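Local coordinates for iron-chelator utilization protein (Thermobifida fusca TM51, PDB 4YHB) that binds FAD and probably acts as a flavin-dependent reductase that releases iron from ferric siderophores, at residues S47-N60 / N78-V91. Residues are numbered along the deposited sequence; the frame is centred on the assembly and turned at random.
Sequences SDNFADHVKLWFPN and NFRAPGVIYRDYTV. With ZN (zinc ion), chain D; FAD (flavin-adenine dinucleotide), chain C.
Lys55 and Asp88, a non-hydrogen-bonded antiparallel pair, lie side by side on the face that also carries His53, Trp57, Tyr86 and Thr90, and Lys55 NZ reaches Asp88 OD1 at 2.8 Å on its syn lone pair, closing a salt bridge. The other carboxylate oxygen, OD2, takes a hydrogen bond from a water that is itself a ligand of the zinc ion, so one aspartate serves both lysine and metal shell. His53 NE2 binds that zinc at 2.2 Å beside His265 and His266. The other ring nitrogen of His53, ND1, fixes its rotation by donating almost straight (172°) and in plane to Ala51 O, while the C7M methyl of FAD sits over the ring's centre. Along the ladder, backbone groups satisfy one another: Val54 with Tyr89 and Leu56 with Arg87 each exchange two hydrogen bonds, and Val91 N to Asp52 O and Phe58 N to Ile85 O continue it at its ends, while Lys55 and Trp57 bond outward to strand 125-129. Phe50 O is buried without a partner. Tyr86 CB makes a CH-pi contact 3.6 Å from the centroid of the Trp57 five-membered ring. On the other face, Arg87 folds at chi2 (-73°) toward the pyrophosphate, where NE gives a hydrogen bond to FAD O1P at 2.7 Å and NH2 another to O1A, while NH1 turns back to Tyr86 O. A leucine in place of Arg87 would probably leave both phosphates without this cationic partner. Asp88 O accepts from the ribityl hydroxyl O2', and Thr90 N donates to flavin O4 at 3.0 Å. With Tyr89 CD2 3.3 Å from flavin N3, Arg87 to Thr90 form the Arg-x-Tyr-Ser/Thr flavin-binding motif on barrel strand 86-95, as in ferredoxin reductase-like flavoproteins.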
# COMPACT_ATOMS: atom_id res chain seq x y z
N SER A 47 7.92 -11.00 4.73
CA SER A 47 7.36 -9.67 4.94
C SER A 47 7.23 -9.41 6.43
O SER A 47 6.44 -10.07 7.11
CB SER A 47 6.00 -9.52 4.25
OG SER A 47 5.43 -8.25 4.56
N ASP A 48 8.01 -8.47 6.95
CA ASP A 48 8.04 -8.24 8.39
C ASP A 48 7.25 -7.01 8.85
O ASP A 48 6.90 -6.90 10.02
CB ASP A 48 9.49 -8.12 8.86
CG ASP A 48 10.23 -9.43 8.77
OD1 ASP A 48 9.94 -10.33 9.58
OD2 ASP A 48 11.09 -9.58 7.88
N ASN A 49 6.96 -6.09 7.94
CA ASN A 49 6.35 -4.83 8.36
C ASN A 49 5.23 -4.33 7.45
O ASN A 49 5.10 -4.77 6.31
CB ASN A 49 7.43 -3.76 8.50
CG ASN A 49 8.34 -4.03 9.69
OD1 ASN A 49 7.96 -3.78 10.85
ND2 ASN A 49 9.53 -4.57 9.43
N PHE A 50 4.43 -3.38 7.97
CA PHE A 50 3.13 -3.05 7.39
C PHE A 50 3.18 -2.41 6.01
O PHE A 50 2.26 -2.59 5.22
CB PHE A 50 2.36 -2.12 8.34
CG PHE A 50 2.84 -0.69 8.33
CD1 PHE A 50 2.19 0.27 7.56
CD2 PHE A 50 3.94 -0.31 9.09
CE1 PHE A 50 2.63 1.58 7.55
CE2 PHE A 50 4.38 0.99 9.08
CZ PHE A 50 3.73 1.94 8.31
N ALA A 51 4.24 -1.67 5.71
CA ALA A 51 4.29 -1.00 4.41
C ALA A 51 5.12 -1.77 3.38
O ALA A 51 5.42 -1.23 2.30
CB ALA A 51 4.82 0.42 4.56
N ASP A 52 5.50 -3.01 3.70
CA ASP A 52 6.22 -3.86 2.74
C ASP A 52 5.46 -3.91 1.41
O ASP A 52 4.23 -3.99 1.40
CB ASP A 52 6.39 -5.28 3.26
CG ASP A 52 7.39 -5.38 4.40
OD1 ASP A 52 8.06 -4.37 4.73
OD2 ASP A 52 7.51 -6.50 4.95
N HIS A 53 6.18 -3.84 0.30
CA HIS A 53 5.51 -3.86 -1.00
C HIS A 53 6.33 -4.58 -2.05
O HIS A 53 7.56 -4.62 -2.00
CB HIS A 53 5.20 -2.43 -1.47
CG HIS A 53 6.38 -1.52 -1.45
ND1 HIS A 53 6.84 -0.93 -0.30
CD2 HIS A 53 7.21 -1.11 -2.44
CE1 HIS A 53 7.90 -0.19 -0.58
NE2 HIS A 53 8.15 -0.28 -1.87
N VAL A 54 5.63 -5.15 -3.01
CA VAL A 54 6.25 -5.85 -4.12
C VAL A 54 6.02 -5.06 -5.39
O VAL A 54 5.20 -4.13 -5.42
CB VAL A 54 5.68 -7.28 -4.30
CG1 VAL A 54 6.05 -8.14 -3.13
CG2 VAL A 54 4.15 -7.24 -4.47
N LYS A 55 6.75 -5.41 -6.44
CA LYS A 55 6.40 -4.95 -7.77
C LYS A 55 5.70 -6.10 -8.47
O LYS A 55 6.25 -7.20 -8.58
CB LYS A 55 7.63 -4.49 -8.56
CG LYS A 55 8.06 -3.05 -8.27
CD LYS A 55 9.49 -2.78 -8.76
CE LYS A 55 9.76 -1.29 -8.87
NZ LYS A 55 9.46 -0.56 -7.60
N LEU A 56 4.49 -5.85 -8.93
CA LEU A 56 3.75 -6.83 -9.71
C LEU A 56 3.95 -6.58 -11.19
O LEU A 56 3.83 -5.45 -11.67
CB LEU A 56 2.25 -6.79 -9.37
CG LEU A 56 1.92 -7.14 -7.92
CD1 LEU A 56 0.41 -7.14 -7.68
CD2 LEU A 56 2.53 -8.49 -7.52
N TRP A 57 4.23 -7.65 -11.92
CA TRP A 57 4.50 -7.58 -13.35
C TRP A 57 3.33 -8.16 -14.13
O TRP A 57 3.02 -9.35 -14.02
CB TRP A 57 5.82 -8.31 -13.69
CG TRP A 57 7.04 -7.61 -13.12
CD1 TRP A 57 7.28 -7.31 -11.81
CD2 TRP A 57 8.18 -7.13 -13.86
NE1 TRP A 57 8.50 -6.67 -11.68
CE2 TRP A 57 9.06 -6.54 -12.92
CE3 TRP A 57 8.54 -7.14 -15.21
CZ2 TRP A 57 10.29 -5.98 -13.30
CZ3 TRP A 57 9.75 -6.57 -15.58
CH2 TRP A 57 10.61 -6.00 -14.63
N PHE A 58 2.68 -7.31 -14.92
CA PHE A 58 1.40 -7.60 -15.54
C PHE A 58 1.53 -7.99 -17.02
O PHE A 58 2.47 -7.54 -17.70
CB PHE A 58 0.45 -6.38 -15.44
CG PHE A 58 0.04 -6.03 -14.02
CD1 PHE A 58 -1.10 -6.59 -13.46
CD2 PHE A 58 0.78 -5.14 -13.26
CE1 PHE A 58 -1.50 -6.27 -12.17
CE2 PHE A 58 0.39 -4.82 -11.96
CZ PHE A 58 -0.74 -5.39 -11.42
N PRO A 59 0.57 -8.77 -17.54
CA PRO A 59 0.49 -9.01 -18.98
C PRO A 59 0.03 -7.76 -19.73
O PRO A 59 -0.63 -6.91 -19.13
CB PRO A 59 -0.56 -10.12 -19.10
CG PRO A 59 -1.47 -9.86 -17.92
CD PRO A 59 -0.53 -9.44 -16.81
N ASN A 60 0.39 -7.64 -21.00
CA ASN A 60 -0.20 -6.62 -21.86
C ASN A 60 -1.50 -7.16 -22.43
O ASN A 60 -1.49 -8.16 -23.16
CB ASN A 60 0.76 -6.21 -22.98
CG ASN A 60 0.22 -5.06 -23.82
OD1 ASN A 60 -0.93 -5.06 -24.25
ND2 ASN A 60 1.06 -4.07 -24.05
N ASN A 78 15.86 -5.89 -16.08
CA ASN A 78 15.04 -5.49 -17.21
C ASN A 78 13.91 -4.52 -16.89
O ASN A 78 12.87 -4.54 -17.53
CB ASN A 78 14.47 -6.72 -17.91
CG ASN A 78 13.51 -7.49 -17.03
OD1 ASN A 78 13.57 -7.43 -15.80
ND2 ASN A 78 12.62 -8.25 -17.66
N PHE A 79 14.14 -3.66 -15.90
CA PHE A 79 13.22 -2.56 -15.60
C PHE A 79 12.97 -1.72 -16.85
O PHE A 79 11.88 -1.20 -17.03
CB PHE A 79 13.77 -1.66 -14.49
CG PHE A 79 13.54 -2.18 -13.09
CD1 PHE A 79 12.30 -2.64 -12.69
CD2 PHE A 79 14.58 -2.17 -12.17
CE1 PHE A 79 12.09 -3.10 -11.39
CE2 PHE A 79 14.39 -2.62 -10.88
CZ PHE A 79 13.14 -3.09 -10.49
N ARG A 80 13.99 -1.58 -17.71
CA ARG A 80 13.85 -0.69 -18.86
C ARG A 80 13.60 -1.44 -20.16
O ARG A 80 13.62 -0.84 -21.24
CB ARG A 80 15.09 0.20 -19.00
CG ARG A 80 15.28 1.17 -17.83
CD ARG A 80 16.70 1.72 -17.76
NE ARG A 80 16.96 2.75 -18.77
CZ ARG A 80 18.13 2.94 -19.37
NH1 ARG A 80 19.17 2.16 -19.08
NH2 ARG A 80 18.28 3.90 -20.27
N ALA A 81 13.36 -2.74 -20.08
CA ALA A 81 13.07 -3.51 -21.29
C ALA A 81 11.73 -3.07 -21.87
O ALA A 81 10.86 -2.59 -21.14
CB ALA A 81 13.07 -4.99 -21.00
N PRO A 82 11.56 -3.19 -23.20
CA PRO A 82 10.26 -2.82 -23.77
C PRO A 82 9.18 -3.84 -23.41
O PRO A 82 9.47 -5.03 -23.26
CB PRO A 82 10.54 -2.78 -25.27
CG PRO A 82 11.71 -3.68 -25.47
CD PRO A 82 12.55 -3.56 -24.23
N GLY A 83 7.95 -3.36 -23.25
CA GLY A 83 6.81 -4.22 -22.96
C GLY A 83 6.55 -4.52 -21.49
O GLY A 83 5.54 -5.14 -21.15
N VAL A 84 7.45 -4.10 -20.60
CA VAL A 84 7.26 -4.40 -19.18
C VAL A 84 6.15 -3.53 -18.59
O VAL A 84 6.02 -2.35 -18.92
CB VAL A 84 8.55 -4.21 -18.35
CG1 VAL A 84 9.64 -5.17 -18.83
CG2 VAL A 84 9.02 -2.77 -18.43
N ILE A 85 5.35 -4.13 -17.73
CA ILE A 85 4.32 -3.41 -17.01
C ILE A 85 4.42 -3.79 -15.55
O ILE A 85 3.86 -4.80 -15.15
CB ILE A 85 2.90 -3.73 -17.51
CG1 ILE A 85 2.80 -3.51 -19.02
CG2 ILE A 85 1.85 -2.86 -16.76
CD1 ILE A 85 1.50 -4.00 -19.63
N TYR A 86 5.16 -3.01 -14.77
CA TYR A 86 5.30 -3.33 -13.37
C TYR A 86 4.79 -2.15 -12.54
O TYR A 86 4.87 -1.00 -12.97
CB TYR A 86 6.76 -3.68 -13.01
CG TYR A 86 7.76 -2.56 -13.23
CD1 TYR A 86 7.98 -1.60 -12.26
CD2 TYR A 86 8.48 -2.47 -14.42
CE1 TYR A 86 8.88 -0.57 -12.46
CE2 TYR A 86 9.38 -1.43 -14.63
CZ TYR A 86 9.57 -0.49 -13.64
OH TYR A 86 10.47 0.54 -13.83
N ARG A 87 4.24 -2.46 -11.36
CA ARG A 87 3.63 -1.46 -10.48
C ARG A 87 3.80 -1.90 -9.04
O ARG A 87 3.81 -3.10 -8.75
CB ARG A 87 2.12 -1.30 -10.78
CG ARG A 87 1.74 -1.04 -12.24
CD ARG A 87 2.09 0.36 -12.65
NE ARG A 87 1.55 0.73 -13.95
CZ ARG A 87 2.25 0.76 -15.09
NH1 ARG A 87 3.53 0.42 -15.09
NH2 ARG A 87 1.67 1.15 -16.22
N ASP A 88 3.91 -0.93 -8.13
CA ASP A 88 4.04 -1.19 -6.70
C ASP A 88 2.70 -1.52 -6.06
O ASP A 88 1.74 -0.76 -6.22
CB ASP A 88 4.61 0.03 -5.97
CG ASP A 88 6.09 0.18 -6.14
OD1 ASP A 88 6.68 -0.47 -7.03
OD2 ASP A 88 6.68 0.98 -5.39
N TYR A 89 2.65 -2.61 -5.30
CA TYR A 89 1.47 -2.96 -4.51
C TYR A 89 1.92 -3.46 -3.13
O TYR A 89 2.95 -4.12 -3.00
CB TYR A 89 0.60 -4.03 -5.21
CG TYR A 89 -0.23 -3.48 -6.34
CD1 TYR A 89 0.26 -3.46 -7.63
CD2 TYR A 89 -1.50 -2.93 -6.09
CE1 TYR A 89 -0.48 -2.93 -8.67
CE2 TYR A 89 -2.26 -2.39 -7.13
CZ TYR A 89 -1.74 -2.39 -8.42
OH TYR A 89 -2.45 -1.87 -9.48
N THR A 90 1.13 -3.14 -2.12
CA THR A 90 1.43 -3.53 -0.75
C THR A 90 1.20 -5.01 -0.48
O THR A 90 0.28 -5.63 -1.03
CB THR A 90 0.57 -2.70 0.23
OG1 THR A 90 0.87 -1.31 0.05
CG2 THR A 90 0.83 -3.10 1.69
N VAL A 91 2.06 -5.59 0.36
CA VAL A 91 1.78 -6.89 0.96
C VAL A 91 0.70 -6.69 2.01
O VAL A 91 0.99 -6.32 3.14
CB VAL A 91 3.05 -7.50 1.61
CG1 VAL A 91 2.72 -8.85 2.27
CG2 VAL A 91 4.13 -7.66 0.57
ZN ZN D . 9.74 0.97 -2.67
PA FAD C . -0.79 3.63 -13.97
O1A FAD C . -0.37 3.16 -15.37
O2A FAD C . 0.45 3.74 -13.00
O5B FAD C . -1.34 5.14 -14.11
C5B FAD C . -2.19 5.48 -15.15
C4B FAD C . -3.06 6.68 -14.72
O4B FAD C . -3.98 6.33 -13.72
C3B FAD C . -2.28 7.81 -14.20
O3B FAD C . -2.89 8.96 -14.67
C2B FAD C . -2.42 7.71 -12.78
O2B FAD C . -2.40 8.96 -12.10
C1B FAD C . -3.75 7.12 -12.60
N9A FAD C . -3.91 6.29 -11.41
C8A FAD C . -3.02 5.42 -10.90
N7A FAD C . -3.55 4.84 -9.82
C5A FAD C . -4.81 5.31 -9.67
C6A FAD C . -5.83 5.08 -8.75
N6A FAD C . -5.64 4.15 -7.70
N1A FAD C . -7.00 5.75 -8.87
C2A FAD C . -7.19 6.63 -9.87
N3A FAD C . -6.23 6.87 -10.77
C4A FAD C . -5.04 6.24 -10.68
N1 FAD C . -2.27 0.60 -5.04
C2 FAD C . -3.22 -0.28 -4.71
O2 FAD C . -4.28 -0.28 -5.32
N3 FAD C . -2.97 -1.16 -3.70
C4 FAD C . -1.79 -1.16 -3.03
O4 FAD C . -1.62 -1.99 -2.14
C4X FAD C . -0.79 -0.25 -3.35
N5 FAD C . 0.43 -0.20 -2.69
C5X FAD C . 1.37 0.70 -3.07
C6 FAD C . 2.60 0.75 -2.42
C7 FAD C . 3.48 1.57 -2.76
C7M FAD C . 4.80 1.53 -1.96
C8 FAD C . 3.39 2.42 -3.66
C8M FAD C . 4.47 3.41 -4.02
C9 FAD C . 2.25 2.51 -4.40
C9A FAD C . 1.03 1.61 -4.19
N10 FAD C . -0.15 1.56 -4.79
C10 FAD C . -1.07 0.65 -4.40
C1' FAD C . -0.46 2.50 -5.89
C2' FAD C . -0.22 1.92 -7.24
O2' FAD C . 1.11 1.59 -7.37
C3' FAD C . -0.64 2.99 -8.31
O3' FAD C . -1.97 3.31 -8.06
C4' FAD C . -0.38 2.61 -9.74
O4' FAD C . -0.33 3.73 -10.52
C5' FAD C . -1.46 1.69 -10.35
O5' FAD C . -1.05 1.06 -11.53
P FAD C . -1.93 1.35 -12.82
O1P FAD C . -1.17 0.56 -13.91
O2P FAD C . -3.38 1.04 -12.37
O3P FAD C . -2.05 2.74 -13.54
O HOH W 1 3.05 -0.29 1.15
O HOH W 2 5.15 -6.96 -17.23
O HOH W 3 4.08 -7.54 -20.04
O HOH W 4 9.05 0.48 -4.68
O HOH W 5 10.52 1.26 -0.66
O HOH W 6 11.05 -0.88 -2.81